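Local atomic coordinates of protein (soluble lytic transglycosylase SLT70) (Escherichia coli, PDB entry 1QSA), a protein that cleaves the glycosidic bonds between N-acetylmuramic acid and N-acetylglucosamine in peptidoglycan, leaving a 1,6-anhydro bond in the N-acetylmuramic acid product. Residues Asn232-Ile237 with Asp256-Arg261; Phe449-Asn454 with Tyr470-Ala475; Ser479-Lys484 with Ala596-Phe601. All blocks are in the same frame, centred on the assembly; numbering follows the deposited sequence.

How the contacts relate
Contact 1 belongs to the alpha-superhelix, whereas contacts 2 and 3 lie together around the lysozyme-like catalytic domain on the opposite side of the chain's centre. The centre of contact 1 is about 45 Å from that of contact 2 and 43 Å from that of contact 3, with no touch between them. Contacts 2 and 3 have centres only about 3 Å apart and share a polar junction: Tyr598 OH lies 2.8 Å from Pro450 O, a probable hydrogen bond. Both also adjoin helix 468-479, which carries the predicted active-site Glu478. The side chain of Glu478 is about 11 Å from that of Met472 and about 9 Å from that of Trp481.

Contact 1 of 3, residues Asn232-Ile237 with Asp256-Arg261; sequences NARLMI and DIVAWR
Val258 projects from helix 248-260 onto Ala233, Arg234 and Ile237 of helix 230-243, in an antiparallel helix hairpin of the alpha-superhelix. The axes of the two short segments approach to 9.5 Å, with an angle of 157° between their directions. The two valine methyls divide the work. CG2 of Val258 meets Ala233 CB at 3.9 Å and the end of Ile237, at CD1, at 4.1 Å; CG1 packs instead on the first methylene of Arg234, with 3.7 Å between CG1 and CB. Ala233 and Ile237, one turn apart, thus present their apolar atoms to the same methyl. Around this first shell, Phe222 of helix 212-228 and Trp274 of helix 269-280 each touch both Ile237 and Val258, joining the hairpin to the helices before and after it. An alanine in place of Val258 removes both methyls and would probably open a gap facing Ala233 CB, Ile237 CD1 and the arginine methylene. Arg234 contributes only the root of its side chain here: a bend at chi3 (74°) carries the guanidinium away, where it makes a cation-pi contact with Trp274 and its NH2 forms a salt bridge with Glu231 OE2.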
# COMPACT_ATOMS: atom_id res chain seq x y z
N ASN A 232 28.46 -4.68 15.83
CA ASN A 232 29.40 -3.64 15.43
C ASN A 232 28.78 -2.28 15.81
O ASN A 232 29.45 -1.42 16.37
CB ASN A 232 29.65 -3.71 13.92
CG ASN A 232 30.67 -2.69 13.45
OD1 ASN A 232 30.49 -2.06 12.41
ND2 ASN A 232 31.74 -2.52 14.21
N ALA A 233 27.49 -2.13 15.55
CA ALA A 233 26.80 -0.88 15.87
C ALA A 233 26.67 -0.67 17.39
O ALA A 233 26.88 0.44 17.89
CB ALA A 233 25.41 -0.87 15.22
N ARG A 234 26.34 -1.73 18.12
CA ARG A 234 26.19 -1.62 19.57
C ARG A 234 27.48 -1.14 20.22
O ARG A 234 27.47 -0.24 21.06
CB ARG A 234 25.79 -2.98 20.16
CG ARG A 234 25.42 -2.94 21.64
CD ARG A 234 25.08 -4.34 22.17
NE ARG A 234 26.27 -5.16 22.32
CZ ARG A 234 27.00 -5.21 23.42
NH1 ARG A 234 26.65 -4.51 24.49
NH2 ARG A 234 28.08 -5.98 23.47
N LEU A 235 28.61 -1.70 19.78
CA LEU A 235 29.92 -1.37 20.32
C LEU A 235 30.43 0.02 19.93
O LEU A 235 31.29 0.59 20.61
CB LEU A 235 30.94 -2.42 19.89
CG LEU A 235 30.73 -3.81 20.48
CD1 LEU A 235 31.74 -4.77 19.87
CD2 LEU A 235 30.86 -3.76 22.00
N MET A 236 29.88 0.57 18.85
CA MET A 236 30.27 1.89 18.36
C MET A 236 29.62 3.08 19.06
O MET A 236 30.12 4.21 18.97
CB MET A 236 29.95 1.98 16.87
CG MET A 236 30.43 3.25 16.20
SD MET A 236 29.75 3.44 14.54
CE MET A 236 30.32 1.94 13.75
N ILE A 237 28.51 2.85 19.77
CA ILE A 237 27.81 3.95 20.41
C ILE A 237 28.66 4.91 21.25
O ILE A 237 28.56 6.12 21.09
CB ILE A 237 26.54 3.48 21.17
CG1 ILE A 237 25.53 2.90 20.17
CG2 ILE A 237 25.92 4.63 21.94
CD1 ILE A 237 24.23 2.40 20.82
N ASP A 256 18.03 2.81 20.49
CA ASP A 256 16.79 2.28 19.89
C ASP A 256 17.09 1.56 18.58
O ASP A 256 16.55 0.49 18.30
CB ASP A 256 15.78 3.41 19.61
CG ASP A 256 15.15 3.99 20.87
OD1 ASP A 256 15.38 3.49 21.98
OD2 ASP A 256 14.39 4.96 20.73
N ILE A 257 17.93 2.19 17.75
CA ILE A 257 18.31 1.64 16.46
C ILE A 257 18.93 0.25 16.61
O ILE A 257 18.55 -0.69 15.89
CB ILE A 257 19.29 2.60 15.74
CG1 ILE A 257 18.52 3.82 15.23
CG2 ILE A 257 20.04 1.90 14.61
CD1 ILE A 257 19.40 4.99 14.85
N VAL A 258 19.83 0.10 17.57
CA VAL A 258 20.48 -1.19 17.80
C VAL A 258 19.52 -2.22 18.38
O VAL A 258 19.49 -3.37 17.94
CB VAL A 258 21.72 -1.02 18.70
CG1 VAL A 258 22.28 -2.39 19.11
CG2 VAL A 258 22.78 -0.23 17.96
N ALA A 259 18.69 -1.79 19.34
CA ALA A 259 17.72 -2.67 19.99
C ALA A 259 16.79 -3.34 18.98
O ALA A 259 16.43 -4.51 19.14
CB ALA A 259 16.92 -1.91 21.04
N TRP A 260 16.40 -2.60 17.94
CA TRP A 260 15.55 -3.13 16.88
C TRP A 260 16.20 -4.31 16.18
O TRP A 260 15.51 -5.18 15.64
CB TRP A 260 15.29 -2.06 15.81
CG TRP A 260 14.06 -1.26 16.03
CD1 TRP A 260 13.99 0.04 16.43
CD2 TRP A 260 12.71 -1.71 15.86
NE1 TRP A 260 12.68 0.43 16.52
CE2 TRP A 260 11.87 -0.62 16.18
CE3 TRP A 260 12.13 -2.92 15.47
CZ2 TRP A 260 10.48 -0.70 16.12
CZ3 TRP A 260 10.74 -3.00 15.41
CH2 TRP A 260 9.94 -1.90 15.74
N ARG A 261 17.53 -4.29 16.12
CA ARG A 261 18.29 -5.33 15.44
C ARG A 261 18.71 -6.48 16.35
O ARG A 261 19.43 -7.38 15.91
CB ARG A 261 19.52 -4.73 14.74
CG ARG A 261 19.27 -3.47 13.92
CD ARG A 261 18.08 -3.60 12.97
NE ARG A 261 18.20 -4.72 12.05
CZ ARG A 261 17.48 -4.83 10.93
NH1 ARG A 261 16.64 -3.87 10.58
NH2 ARG A 261 17.64 -5.89 10.15

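Contact 2 of 3, residues Phe449-Asn454 with Tyr470-Ala475; sequences FPLAYN and YAMAIA
Pro450 O, at the margin of the Met472 methyl group, is approached by two donors, the hydroxyl of Tyr598 from helix 582-601 and the backbone N of Ala452. The weak bond from Ala452 N to Pro450 O measures 2.8 Å and closes an inverse gamma turn centred on Leu451. This tight bend exposes backbone as well as side chain to Met472, which supplies the helix 468-479 half of the interface. The methionine chain runs out extended to SD (chi2 174°) and then bends at chi3 (81°), laying its CE methyl against the turn. CE lies 3.4 Å from Ala452 O and 3.7 Å from Leu451 CA, so most of the grip is on the main chain, and the polarised S-methyl probably suits a neighbouring carbonyl oxygen. Leu451 adds a flank: its CD2 reaches CE at 4.1 Å although its CB points away from the helix. A further boundary comes from Asn454, whose OD1 is 4.3 Å from CE and makes a weak hydrogen bond with Gln468. No hydrogen bond joins the two segments directly. Phe457 and Met602 also touch Met472, while Tyr598 packs against Leu451. Overlapping the gamma turn, Leu451 to Asn454 form a type II beta turn, with Tyr453 at the N-cap of helix 454-461. The arrangement seats the loop between helices 445-448 and 454-461 on a buried methionine of helix 468-479, which bears the predicted active-site Glu478 near its C-terminal end, in the lysozyme-like Slt domain.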
# COMPACT_ATOMS: atom_id res chain seq x y z
N PHE A 449 -18.16 -7.23 1.62
CA PHE A 449 -17.76 -8.61 1.41
C PHE A 449 -18.75 -9.35 0.53
O PHE A 449 -19.37 -10.33 0.96
CB PHE A 449 -17.60 -9.28 2.79
CG PHE A 449 -16.57 -8.61 3.65
CD1 PHE A 449 -15.21 -8.78 3.37
CD2 PHE A 449 -16.95 -7.70 4.64
CE1 PHE A 449 -14.24 -8.04 4.06
CE2 PHE A 449 -15.99 -6.95 5.34
CZ PHE A 449 -14.63 -7.12 5.05
N PRO A 450 -18.85 -8.94 -0.74
CA PRO A 450 -19.77 -9.58 -1.67
C PRO A 450 -19.36 -11.00 -2.05
O PRO A 450 -18.16 -11.30 -2.05
CB PRO A 450 -19.71 -8.65 -2.89
CG PRO A 450 -18.28 -8.17 -2.87
CD PRO A 450 -18.07 -7.86 -1.41
N LEU A 451 -20.34 -11.84 -2.38
CA LEU A 451 -20.07 -13.22 -2.78
C LEU A 451 -19.66 -13.25 -4.25
O LEU A 451 -20.34 -13.82 -5.11
CB LEU A 451 -21.31 -14.10 -2.56
CG LEU A 451 -21.74 -14.21 -1.09
CD1 LEU A 451 -22.99 -15.09 -0.99
CD2 LEU A 451 -20.61 -14.77 -0.24
N ALA A 452 -18.50 -12.66 -4.51
CA ALA A 452 -17.96 -12.55 -5.86
C ALA A 452 -17.45 -13.85 -6.48
O ALA A 452 -16.82 -14.67 -5.80
CB ALA A 452 -16.85 -11.52 -5.85
N TYR A 453 -17.79 -14.07 -7.75
CA TYR A 453 -17.38 -15.25 -8.51
C TYR A 453 -17.73 -16.52 -7.73
O TYR A 453 -16.98 -17.48 -7.72
CB TYR A 453 -15.86 -15.18 -8.79
CG TYR A 453 -15.43 -13.90 -9.46
CD1 TYR A 453 -15.56 -13.76 -10.85
CD2 TYR A 453 -14.94 -12.82 -8.72
CE1 TYR A 453 -15.21 -12.57 -11.48
CE2 TYR A 453 -14.59 -11.63 -9.34
CZ TYR A 453 -14.73 -11.51 -10.73
OH TYR A 453 -14.40 -10.34 -11.37
N ASN A 454 -18.90 -16.51 -7.09
CA ASN A 454 -19.33 -17.62 -6.25
C ASN A 454 -19.24 -18.99 -6.91
O ASN A 454 -18.65 -19.93 -6.34
CB ASN A 454 -20.74 -17.36 -5.70
CG ASN A 454 -21.14 -18.36 -4.65
OD1 ASN A 454 -20.60 -18.37 -3.55
ND2 ASN A 454 -22.09 -19.23 -4.99
N TYR A 470 -12.76 -19.52 2.63
CA TYR A 470 -11.37 -19.18 2.85
C TYR A 470 -10.70 -18.66 1.58
O TYR A 470 -9.98 -17.65 1.62
CB TYR A 470 -10.63 -20.38 3.44
CG TYR A 470 -9.17 -20.12 3.66
CD1 TYR A 470 -8.74 -19.01 4.41
CD2 TYR A 470 -8.20 -20.94 3.08
CE1 TYR A 470 -7.38 -18.72 4.57
CE2 TYR A 470 -6.84 -20.67 3.24
CZ TYR A 470 -6.44 -19.56 3.98
OH TYR A 470 -5.09 -19.28 4.10
N ALA A 471 -10.91 -19.35 0.46
CA ALA A 471 -10.35 -18.91 -0.83
C ALA A 471 -10.88 -17.51 -1.17
O ALA A 471 -10.15 -16.63 -1.64
CB ALA A 471 -10.70 -19.88 -1.94
N MET A 472 -12.16 -17.29 -0.89
CA MET A 472 -12.78 -15.99 -1.12
C MET A 472 -12.19 -14.90 -0.23
O MET A 472 -11.97 -13.78 -0.70
CB MET A 472 -14.30 -16.09 -0.97
CG MET A 472 -14.90 -16.91 -2.10
SD MET A 472 -16.66 -17.24 -1.96
CE MET A 472 -17.36 -15.70 -2.58
N ALA A 473 -11.90 -15.22 1.03
CA ALA A 473 -11.30 -14.27 1.97
C ALA A 473 -9.93 -13.84 1.44
O ALA A 473 -9.57 -12.67 1.52
CB ALA A 473 -11.14 -14.90 3.35
N ILE A 474 -9.15 -14.81 0.97
CA ILE A 474 -7.81 -14.52 0.43
C ILE A 474 -7.92 -13.58 -0.77
O ILE A 474 -7.21 -12.57 -0.85
CB ILE A 474 -7.07 -15.85 0.06
CG1 ILE A 474 -6.67 -16.61 1.34
CG2 ILE A 474 -5.84 -15.58 -0.84
CD1 ILE A 474 -5.39 -16.08 2.03
N ALA A 475 -8.83 -13.89 -1.69
CA ALA A 475 -9.01 -13.04 -2.87
C ALA A 475 -9.46 -11.62 -2.49
O ALA A 475 -8.97 -10.63 -3.04
CB ALA A 475 -10.01 -13.68 -3.82

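Contact 3 of 3, residues Ser479-Lys484 with Ala596-Phe601. With SO4 (sulfate ion), chain B.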
# COMPACT_ATOMS: atom_id res chain seq x y z
N SER A 479 -7.07 -8.57 -3.81
CA SER A 479 -7.47 -7.67 -4.90
C SER A 479 -8.67 -6.77 -4.68
O SER A 479 -8.98 -5.96 -5.57
CB SER A 479 -7.79 -8.54 -6.11
OG SER A 479 -8.95 -9.32 -5.83
N ALA A 480 -9.37 -6.94 -3.56
CA ALA A 480 -10.59 -6.17 -3.30
C ALA A 480 -11.56 -6.40 -4.48
O ALA A 480 -12.35 -5.53 -4.87
CB ALA A 480 -10.30 -4.68 -3.07
N TRP A 481 -11.48 -7.62 -5.01
CA TRP A 481 -12.30 -8.10 -6.12
C TRP A 481 -12.08 -7.51 -7.51
O TRP A 481 -12.91 -7.71 -8.39
CB TRP A 481 -13.79 -8.08 -5.75
CG TRP A 481 -14.12 -9.03 -4.61
CD1 TRP A 481 -14.68 -8.70 -3.40
CD2 TRP A 481 -13.87 -10.43 -4.58
NE1 TRP A 481 -14.78 -9.83 -2.62
CE2 TRP A 481 -14.29 -10.91 -3.31
CE3 TRP A 481 -13.32 -11.35 -5.50
CZ2 TRP A 481 -14.19 -12.25 -2.94
CZ3 TRP A 481 -13.21 -12.69 -5.13
CH2 TRP A 481 -13.65 -13.13 -3.85
N ASN A 482 -10.98 -6.79 -7.73
CA ASN A 482 -10.71 -6.27 -9.08
C ASN A 482 -9.86 -7.35 -9.78
O ASN A 482 -8.70 -7.54 -9.41
CB ASN A 482 -9.97 -4.94 -9.01
CG ASN A 482 -9.55 -4.42 -10.37
OD1 ASN A 482 -9.75 -5.07 -11.38
ND2 ASN A 482 -8.97 -3.23 -10.38
N PRO A 483 -10.41 -8.05 -10.79
CA PRO A 483 -9.67 -9.10 -11.50
C PRO A 483 -8.53 -8.63 -12.40
O PRO A 483 -7.72 -9.44 -12.85
CB PRO A 483 -10.75 -9.81 -12.33
CG PRO A 483 -11.70 -8.70 -12.65
CD PRO A 483 -11.77 -7.88 -11.36
N LYS A 484 -8.48 -7.32 -12.66
CA LYS A 484 -7.48 -6.75 -13.55
C LYS A 484 -6.33 -6.02 -12.86
O LYS A 484 -5.43 -5.51 -13.54
CB LYS A 484 -8.18 -5.80 -14.54
CG LYS A 484 -9.42 -6.40 -15.20
CD LYS A 484 -9.08 -7.63 -16.03
CE LYS A 484 -10.33 -8.29 -16.61
NZ LYS A 484 -9.95 -9.50 -17.41
N ALA A 596 -14.53 -15.28 8.37
CA ALA A 596 -15.72 -15.31 9.24
C ALA A 596 -16.89 -14.56 8.57
O ALA A 596 -18.02 -15.06 8.57
CB ALA A 596 -15.40 -14.71 10.60
N TYR A 597 -16.62 -13.40 7.97
CA TYR A 597 -17.67 -12.65 7.29
C TYR A 597 -18.24 -13.48 6.14
O TYR A 597 -19.45 -13.56 5.97
CB TYR A 597 -17.14 -11.33 6.72
CG TYR A 597 -16.63 -10.35 7.74
CD1 TYR A 597 -17.19 -10.28 9.01
CD2 TYR A 597 -15.58 -9.47 7.42
CE1 TYR A 597 -16.71 -9.37 9.96
CE2 TYR A 597 -15.10 -8.57 8.35
CZ TYR A 597 -15.66 -8.53 9.62
OH TYR A 597 -15.16 -7.66 10.56
N TYR A 598 -17.36 -14.12 5.36
CA TYR A 598 -17.81 -14.95 4.25
C TYR A 598 -18.64 -16.13 4.71
O TYR A 598 -19.68 -16.44 4.11
CB TYR A 598 -16.64 -15.36 3.35
CG TYR A 598 -16.39 -14.30 2.29
CD1 TYR A 598 -17.32 -14.08 1.28
CD2 TYR A 598 -15.30 -13.44 2.37
CE1 TYR A 598 -17.19 -13.02 0.38
CE2 TYR A 598 -15.16 -12.36 1.47
CZ TYR A 598 -16.11 -12.15 0.49
OH TYR A 598 -16.03 -11.04 -0.33
N ARG A 599 -18.23 -16.76 5.81
CA ARG A 599 -19.00 -17.87 6.35
C ARG A 599 -20.39 -17.37 6.73
O ARG A 599 -21.38 -18.01 6.41
CB ARG A 599 -18.28 -18.50 7.55
CG ARG A 599 -17.13 -19.42 7.12
CD ARG A 599 -16.33 -19.95 8.29
NE ARG A 599 -17.19 -20.64 9.26
CZ ARG A 599 -17.65 -21.88 9.12
NH1 ARG A 599 -17.33 -22.62 8.06
NH2 ARG A 599 -18.43 -22.40 10.06
N TYR A 600 -20.45 -16.18 7.34
CA TYR A 600 -21.74 -15.62 7.73
C TYR A 600 -22.66 -15.43 6.52
O TYR A 600 -23.81 -15.87 6.55
CB TYR A 600 -21.56 -14.28 8.46
CG TYR A 600 -22.89 -13.64 8.79
CD1 TYR A 600 -23.61 -14.02 9.92
CD2 TYR A 600 -23.45 -12.69 7.93
CE1 TYR A 600 -24.87 -13.48 10.18
CE2 TYR A 600 -24.71 -12.14 8.19
CZ TYR A 600 -25.40 -12.55 9.31
OH TYR A 600 -26.64 -12.01 9.57
N PHE A 601 -22.14 -14.80 5.47
CA PHE A 601 -22.95 -14.56 4.28
C PHE A 601 -23.29 -15.82 3.50
O PHE A 601 -24.20 -15.82 2.67
CB PHE A 601 -22.31 -13.47 3.41
CG PHE A 601 -22.39 -12.10 4.02
CD1 PHE A 601 -23.63 -11.52 4.29
CD2 PHE A 601 -21.24 -11.41 4.37
CE1 PHE A 601 -23.73 -10.27 4.91
CE2 PHE A 601 -21.32 -10.16 4.99
CZ PHE A 601 -22.57 -9.58 5.27
S SO4 B . -12.71 -5.29 9.52
O1 SO4 B . -12.30 -6.67 9.87
O2 SO4 B . -14.17 -5.24 9.38
O3 SO4 B . -12.28 -4.40 10.62
O4 SO4 B . -12.06 -4.85 8.28
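With its CG anti to the carbonyl carbon (chi1 -63°), Trp481 extends its indole toward helix 582-601, and Tyr598, turned to a chi1 of -87°, brings its hydroxyl to meet it. Trp481 NE1 donates to Tyr598 OH at 2.9 Å, with an N-H...O angle of 144°. The oxygen is almost in the indole plane, slightly out of it, and the phenol arrives at the NE1-CZ2 edge of the tryptophan. That bent approach also brings CZ2 of Trp481 to 3.4 Å from Tyr598 OH and to 3.9 Å from its CZ, so apolar ring contact accompanies the polar bond. The indole in turn meets the tyrosine ring obliquely. The buried hydroxyl accepts from the indole N-H and donates to Pro450 O, so both its roles are used. Trp429, Ala452, Ala475 and Arg476 also touch Trp481. The tryptophan is presented by a type I' beta turn from Ser479 to Asn482; Asn482 then forms an Asx turn, its OD1 accepting from Lys484 N at 2.9 Å, while its ND2 bonds to Asn398. On the helix, Tyr597 points its OH toward O1 and O2 of a sulfate that also bonds to Arg448 and probably came from the crystallisation liquor. The Trp481-Tyr598 pair thus ties the turn at the C-terminal end of helix 468-479 to the end of helix 582-601, close to the predicted active-site Glu478 of the lysozyme-like Slt domain.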